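Local atomic coordinates of CofB (Escherichia coli, PDB entry 5AX6), a protein that forms a homotrimeric minor pilin of the CFA/III type IVb pilus of enterotoxigenic Escherichia coli and probably takes part in pilus assembly. Residues E377-P389 with L473-C486. Sequence-based numbering, arbitrary orientation.
Sequences EKGRIELNVQDCP and LNPKFLSVNITTWC
Cys388 and Cys486 are joined by a disulfide whose C-S-S-C torsion, -88°, is close to a right angle. Next to this link Gln386, in the loop after strand 381-384, points its side chain toward strand 478-486. With CG set between the backbone N and the carbonyl carbon, Gln386 CG lies 3.9 Å from SG of Cys486, and a bend at chi2 turns the amide to the backbone of Trp485. The bond from Gln386 NE2 to Trp485 O, 3.0 Å, is weak and bent to 129°, but the amide is also held by Trp453 at OE1 and by Arg400 O at NE2. Between strands 381-384 and 478-486 the contact is apolar: the strands belong to two different sheets of the C-terminal domain, packed face to face as in a beta-sandwich, with axes 11.3 Å apart and nearly parallel in direction. Here CG2 of Ile381 and CD1 of Ile482 meet tip to tip at 4.0 Å, whereas CD1 of Ile381 passes alongside CG2 of Val480, the two side chains running antiparallel. At the far end, Asn474 sends ND2 almost straight to Lys378 O, 2.9 Å away, the oxygen lying in the plane of the Asn474 amide, while ND2 stands above the plane of the carbonyl; OD1 takes the backbone N of Ala457. The carboxylate of Glu377, turned 78° from this amide, rests on CD1 of Leu473; its OE2 hydrogen-bonds Tyr370 OH and forms a salt bridge with Arg430 of the third subunit.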
loop_
_atom_site.group_PDB
_atom_site.type_symbol
_atom_site.label_atom_id
_atom_site.label_comp_id
_atom_site.label_asym_id
_atom_site.label_seq_id
_atom_site.Cartn_x
_atom_site.Cartn_y
_atom_site.Cartn_z
ATOM N N GLU A 377 -30.344 -36.890 23.191
ATOM C CA GLU A 377 -30.868 -38.007 22.404
ATOM C C GLU A 377 -29.787 -38.762 21.651
ATOM O O GLU A 377 -28.889 -38.167 21.061
ATOM C CB GLU A 377 -31.914 -37.519 21.404
ATOM C CG GLU A 377 -33.328 -37.437 21.982
ATOM C CD GLU A 377 -34.282 -36.700 21.063
ATOM O OE1 GLU A 377 -33.800 -35.967 20.171
ATOM O OE2 GLU A 377 -35.510 -36.851 21.230
ATOM N N LYS A 378 -29.890 -40.082 21.675
ATOM C CA LYS A 378 -28.984 -40.925 20.914
ATOM C C LYS A 378 -29.129 -40.641 19.425
ATOM O O LYS A 378 -30.241 -40.439 18.924
ATOM C CB LYS A 378 -29.248 -42.405 21.190
ATOM C CG LYS A 378 -28.891 -42.843 22.606
ATOM C CD LYS A 378 -28.571 -44.332 22.672
ATOM C CE LYS A 378 -27.139 -44.610 22.238
ATOM N NZ LYS A 378 -26.163 -43.934 23.138
ATOM N N GLY A 379 -27.995 -40.623 18.732
ATOM C CA GLY A 379 -27.974 -40.515 17.282
ATOM C C GLY A 379 -28.000 -39.087 16.777
ATOM O O GLY A 379 -27.959 -38.852 15.568
ATOM N N ARG A 380 -28.085 -38.132 17.690
ATOM C CA ARG A 380 -28.136 -36.732 17.301
ATOM C C ARG A 380 -26.834 -36.320 16.621
ATOM O O ARG A 380 -25.785 -36.957 16.798
ATOM C CB ARG A 380 -28.391 -35.837 18.505
ATOM C CG ARG A 380 -27.212 -35.747 19.463
ATOM C CD ARG A 380 -27.608 -35.047 20.751
ATOM N NE ARG A 380 -26.477 -34.962 21.671
ATOM C CZ ARG A 380 -26.088 -35.954 22.466
ATOM N NH1 ARG A 380 -26.751 -37.105 22.469
ATOM N NH2 ARG A 380 -25.041 -35.791 23.267
ATOM N N ILE A 381 -26.910 -35.253 15.838
ATOM C CA ILE A 381 -25.709 -34.626 15.322
ATOM C C ILE A 381 -25.378 -33.443 16.218
ATOM O O ILE A 381 -26.201 -32.556 16.427
ATOM C CB ILE A 381 -25.880 -34.174 13.839
ATOM C CG1 ILE A 381 -26.161 -35.380 12.940
ATOM C CG2 ILE A 381 -24.619 -33.409 13.369
ATOM C CD1 ILE A 381 -26.564 -35.023 11.488
ATOM N N GLU A 382 -24.184 -33.440 16.793
ATOM C CA GLU A 382 -23.821 -32.350 17.682
ATOM C C GLU A 382 -22.532 -31.700 17.214
ATOM O O GLU A 382 -21.592 -32.389 16.831
ATOM C CB GLU A 382 -23.683 -32.845 19.132
ATOM C CG GLU A 382 -23.352 -31.722 20.104
ATOM C CD GLU A 382 -23.494 -32.121 21.575
ATOM O OE1 GLU A 382 -24.190 -33.122 21.868
ATOM O OE2 GLU A 382 -22.910 -31.419 22.433
ATOM N N LEU A 383 -22.500 -30.376 17.237
ATOM C CA LEU A 383 -21.346 -29.619 16.755
ATOM C C LEU A 383 -21.063 -28.483 17.719
ATOM O O LEU A 383 -21.974 -27.990 18.369
ATOM C CB LEU A 383 -21.608 -29.060 15.346
ATOM C CG LEU A 383 -21.889 -30.039 14.201
ATOM C CD1 LEU A 383 -22.339 -29.283 12.948
ATOM C CD2 LEU A 383 -20.654 -30.874 13.904
ATOM N N ASN A 384 -19.804 -28.064 17.810
ATOM C CA ASN A 384 -19.461 -26.867 18.564
ATOM C C ASN A 384 -19.931 -25.619 17.843
ATOM O O ASN A 384 -19.793 -25.524 16.625
ATOM C CB ASN A 384 -17.949 -26.792 18.792
ATOM C CG ASN A 384 -17.452 -27.894 19.699
ATOM O OD1 ASN A 384 -18.047 -28.159 20.739
ATOM N ND2 ASN A 384 -16.371 -28.547 19.307
ATOM N N VAL A 385 -20.496 -24.672 18.585
ATOM C CA VAL A 385 -20.940 -23.419 17.992
ATOM C C VAL A 385 -19.712 -22.612 17.591
ATOM O O VAL A 385 -18.741 -22.520 18.344
ATOM C CB VAL A 385 -21.840 -22.604 18.955
ATOM C CG1 VAL A 385 -22.197 -21.252 18.335
ATOM C CG2 VAL A 385 -23.114 -23.383 19.259
ATOM N N GLN A 386 -19.741 -22.059 16.384
ATOM C CA GLN A 386 -18.583 -21.347 15.852
ATOM C C GLN A 386 -18.445 -19.985 16.492
ATOM O O GLN A 386 -19.420 -19.429 17.001
ATOM C CB GLN A 386 -18.699 -21.192 14.330
ATOM C CG GLN A 386 -19.913 -20.379 13.878
ATOM C CD GLN A 386 -21.171 -21.236 13.671
ATOM O OE1 GLN A 386 -21.415 -22.195 14.401
ATOM N NE2 GLN A 386 -21.971 -20.881 12.677
ATOM N N ASP A 387 -17.225 -19.449 16.478
ATOM C CA ASP A 387 -16.995 -18.065 16.877
ATOM C C ASP A 387 -17.148 -17.178 15.660
ATOM O O ASP A 387 -16.610 -17.486 14.606
ATOM C CB ASP A 387 -15.599 -17.884 17.477
ATOM C CG ASP A 387 -15.424 -18.643 18.772
ATOM O OD1 ASP A 387 -16.344 -18.604 19.614
ATOM O OD2 ASP A 387 -14.369 -19.288 18.938
ATOM N N CYS A 388 -17.875 -16.080 15.792
ATOM C CA CYS A 388 -18.044 -15.193 14.652
ATOM C C CYS A 388 -16.884 -14.212 14.587
ATOM O O CYS A 388 -16.267 -13.919 15.607
ATOM C CB CYS A 388 -19.387 -14.478 14.732
ATOM S SG CYS A 388 -20.740 -15.679 14.465
ATOM N N PRO A 389 -16.575 -13.717 13.380
ATOM C CA PRO A 389 -15.451 -12.782 13.225
ATOM C C PRO A 389 -15.805 -11.375 13.675
ATOM O O PRO A 389 -16.949 -11.110 14.051
ATOM C CB PRO A 389 -15.162 -12.829 11.716
ATOM C CG PRO A 389 -16.485 -13.169 11.102
ATOM C CD PRO A 389 -17.185 -14.083 12.089
ATOM N N LEU A 473 -36.317 -42.041 15.334
ATOM C CA LEU A 473 -35.501 -40.966 15.888
ATOM C C LEU A 473 -34.075 -40.985 15.340
ATOM O O LEU A 473 -33.400 -42.006 15.405
ATOM C CB LEU A 473 -35.449 -41.069 17.415
ATOM C CG LEU A 473 -34.520 -40.074 18.113
ATOM C CD1 LEU A 473 -35.073 -38.656 17.991
ATOM C CD2 LEU A 473 -34.312 -40.448 19.582
ATOM N N ASN A 474 -33.614 -39.851 14.816
ATOM C CA ASN A 474 -32.228 -39.698 14.363
ATOM C C ASN A 474 -31.650 -40.901 13.618
ATOM O O ASN A 474 -30.641 -41.469 14.043
ATOM C CB ASN A 474 -31.324 -39.389 15.555
ATOM C CG ASN A 474 -31.757 -38.151 16.311
ATOM O OD1 ASN A 474 -32.323 -37.219 15.734
ATOM N ND2 ASN A 474 -31.501 -38.136 17.618
ATOM N N PRO A 475 -32.277 -41.290 12.506
ATOM C CA PRO A 475 -31.923 -42.522 11.789
ATOM C C PRO A 475 -30.716 -42.405 10.843
ATOM O O PRO A 475 -30.526 -41.371 10.200
ATOM C CB PRO A 475 -33.188 -42.831 10.988
ATOM C CG PRO A 475 -33.862 -41.528 10.803
ATOM C CD PRO A 475 -33.439 -40.606 11.912
ATOM N N LYS A 476 -29.922 -43.471 10.760
ATOM C CA LYS A 476 -28.759 -43.505 9.870
ATOM C C LYS A 476 -29.162 -43.470 8.402
ATOM O O LYS A 476 -28.309 -43.276 7.525
ATOM C CB LYS A 476 -27.915 -44.758 10.123
ATOM C CG LYS A 476 -28.706 -46.047 9.903
ATOM C CD LYS A 476 -27.813 -47.271 9.937
ATOM C CE LYS A 476 -28.641 -48.536 9.701
ATOM N NZ LYS A 476 -27.861 -49.779 9.931
ATOM N N PHE A 477 -30.446 -43.685 8.125
ATOM C CA PHE A 477 -30.917 -43.611 6.746
ATOM C C PHE A 477 -31.606 -42.275 6.453
ATOM O O PHE A 477 -32.496 -42.176 5.598
ATOM C CB PHE A 477 -31.838 -44.796 6.402
ATOM C CG PHE A 477 -32.802 -45.182 7.495
ATOM C CD1 PHE A 477 -34.026 -44.538 7.621
ATOM C CD2 PHE A 477 -32.501 -46.227 8.370
ATOM C CE1 PHE A 477 -34.932 -44.914 8.619
ATOM C CE2 PHE A 477 -33.401 -46.604 9.372
ATOM C CZ PHE A 477 -34.613 -45.948 9.489
ATOM N N LEU A 478 -31.155 -41.246 7.167
ATOM C CA LEU A 478 -31.474 -39.854 6.867
ATOM C C LEU A 478 -30.165 -39.099 6.958
ATOM O O LEU A 478 -29.477 -39.169 7.979
ATOM C CB LEU A 478 -32.505 -39.269 7.844
ATOM C CG LEU A 478 -32.765 -37.766 7.714
ATOM C CD1 LEU A 478 -33.347 -37.445 6.344
ATOM C CD2 LEU A 478 -33.697 -37.230 8.828
ATOM N N SER A 479 -29.790 -38.398 5.892
ATOM C CA SER A 479 -28.568 -37.611 5.950
ATOM C C SER A 479 -28.847 -36.194 5.499
ATOM O O SER A 479 -29.815 -35.942 4.787
ATOM C CB SER A 479 -27.464 -38.238 5.097
ATOM O OG SER A 479 -27.805 -38.223 3.723
ATOM N N VAL A 480 -27.984 -35.269 5.915
ATOM C CA VAL A 480 -28.210 -33.867 5.631
ATOM C C VAL A 480 -26.921 -33.189 5.214
ATOM O O VAL A 480 -25.835 -33.617 5.612
ATOM C CB VAL A 480 -28.772 -33.120 6.865
ATOM C CG1 VAL A 480 -30.215 -33.523 7.131
ATOM C CG2 VAL A 480 -27.857 -33.331 8.092
ATOM N N ASN A 481 -27.057 -32.136 4.416
ATOM C CA ASN A 481 -25.994 -31.163 4.231
ATOM C C ASN A 481 -26.226 -30.003 5.178
ATOM O O ASN A 481 -27.268 -29.346 5.108
ATOM C CB ASN A 481 -25.943 -30.684 2.775
ATOM C CG ASN A 481 -25.562 -31.807 1.823
ATOM O OD1 ASN A 481 -26.301 -32.136 0.890
ATOM N ND2 ASN A 481 -24.419 -32.406 2.070
ATOM N N ILE A 482 -25.254 -29.775 6.063
ATOM C CA ILE A 482 -25.332 -28.770 7.109
ATOM C C ILE A 482 -24.559 -27.566 6.643
ATOM O O ILE A 482 -23.414 -27.704 6.225
ATOM C CB ILE A 482 -24.743 -29.306 8.437
ATOM C CG1 ILE A 482 -25.645 -30.421 8.980
ATOM C CG2 ILE A 482 -24.557 -28.187 9.461
ATOM C CD1 ILE A 482 -24.950 -31.309 9.994
ATOM N N THR A 483 -25.204 -26.402 6.674
ATOM C CA THR A 483 -24.565 -25.139 6.323
ATOM C C THR A 483 -24.374 -24.326 7.589
ATOM O O THR A 483 -25.315 -24.165 8.358
ATOM C CB THR A 483 -25.417 -24.307 5.325
ATOM O OG1 THR A 483 -25.778 -25.120 4.206
ATOM C CG2 THR A 483 -24.631 -23.084 4.839
ATOM N N THR A 484 -23.169 -23.807 7.800
ATOM C CA THR A 484 -22.885 -22.989 8.963
ATOM C C THR A 484 -22.291 -21.658 8.518
ATOM O O THR A 484 -21.480 -21.619 7.583
ATOM C CB THR A 484 -21.905 -23.700 9.924
ATOM O OG1 THR A 484 -20.637 -23.902 9.277
ATOM C CG2 THR A 484 -22.477 -25.038 10.370
ATOM N N TRP A 485 -22.688 -20.568 9.177
ATOM C CA TRP A 485 -22.178 -19.249 8.814
ATOM C C TRP A 485 -22.502 -18.292 9.957
ATOM O O TRP A 485 -23.100 -18.704 10.945
ATOM C CB TRP A 485 -22.775 -18.765 7.473
ATOM C CG TRP A 485 -24.237 -18.349 7.483
ATOM C CD1 TRP A 485 -24.717 -17.068 7.403
ATOM C CD2 TRP A 485 -25.397 -19.206 7.546
ATOM N NE1 TRP A 485 -26.093 -17.080 7.421
ATOM C CE2 TRP A 485 -26.533 -18.371 7.513
ATOM C CE3 TRP A 485 -25.580 -20.594 7.626
ATOM C CZ2 TRP A 485 -27.840 -18.876 7.563
ATOM C CZ3 TRP A 485 -26.888 -21.094 7.685
ATOM C CH2 TRP A 485 -27.995 -20.231 7.645
ATOM N N CYS A 486 -22.083 -17.038 9.852
ATOM C CA CYS A 486 -22.483 -16.043 10.850
ATOM C C CYS A 486 -23.230 -14.931 10.147
ATOM O O CYS A 486 -22.942 -14.629 8.982
ATOM C CB CYS A 486 -21.264 -15.480 11.603
ATOM S SG CYS A 486 -20.392 -16.674 12.632
#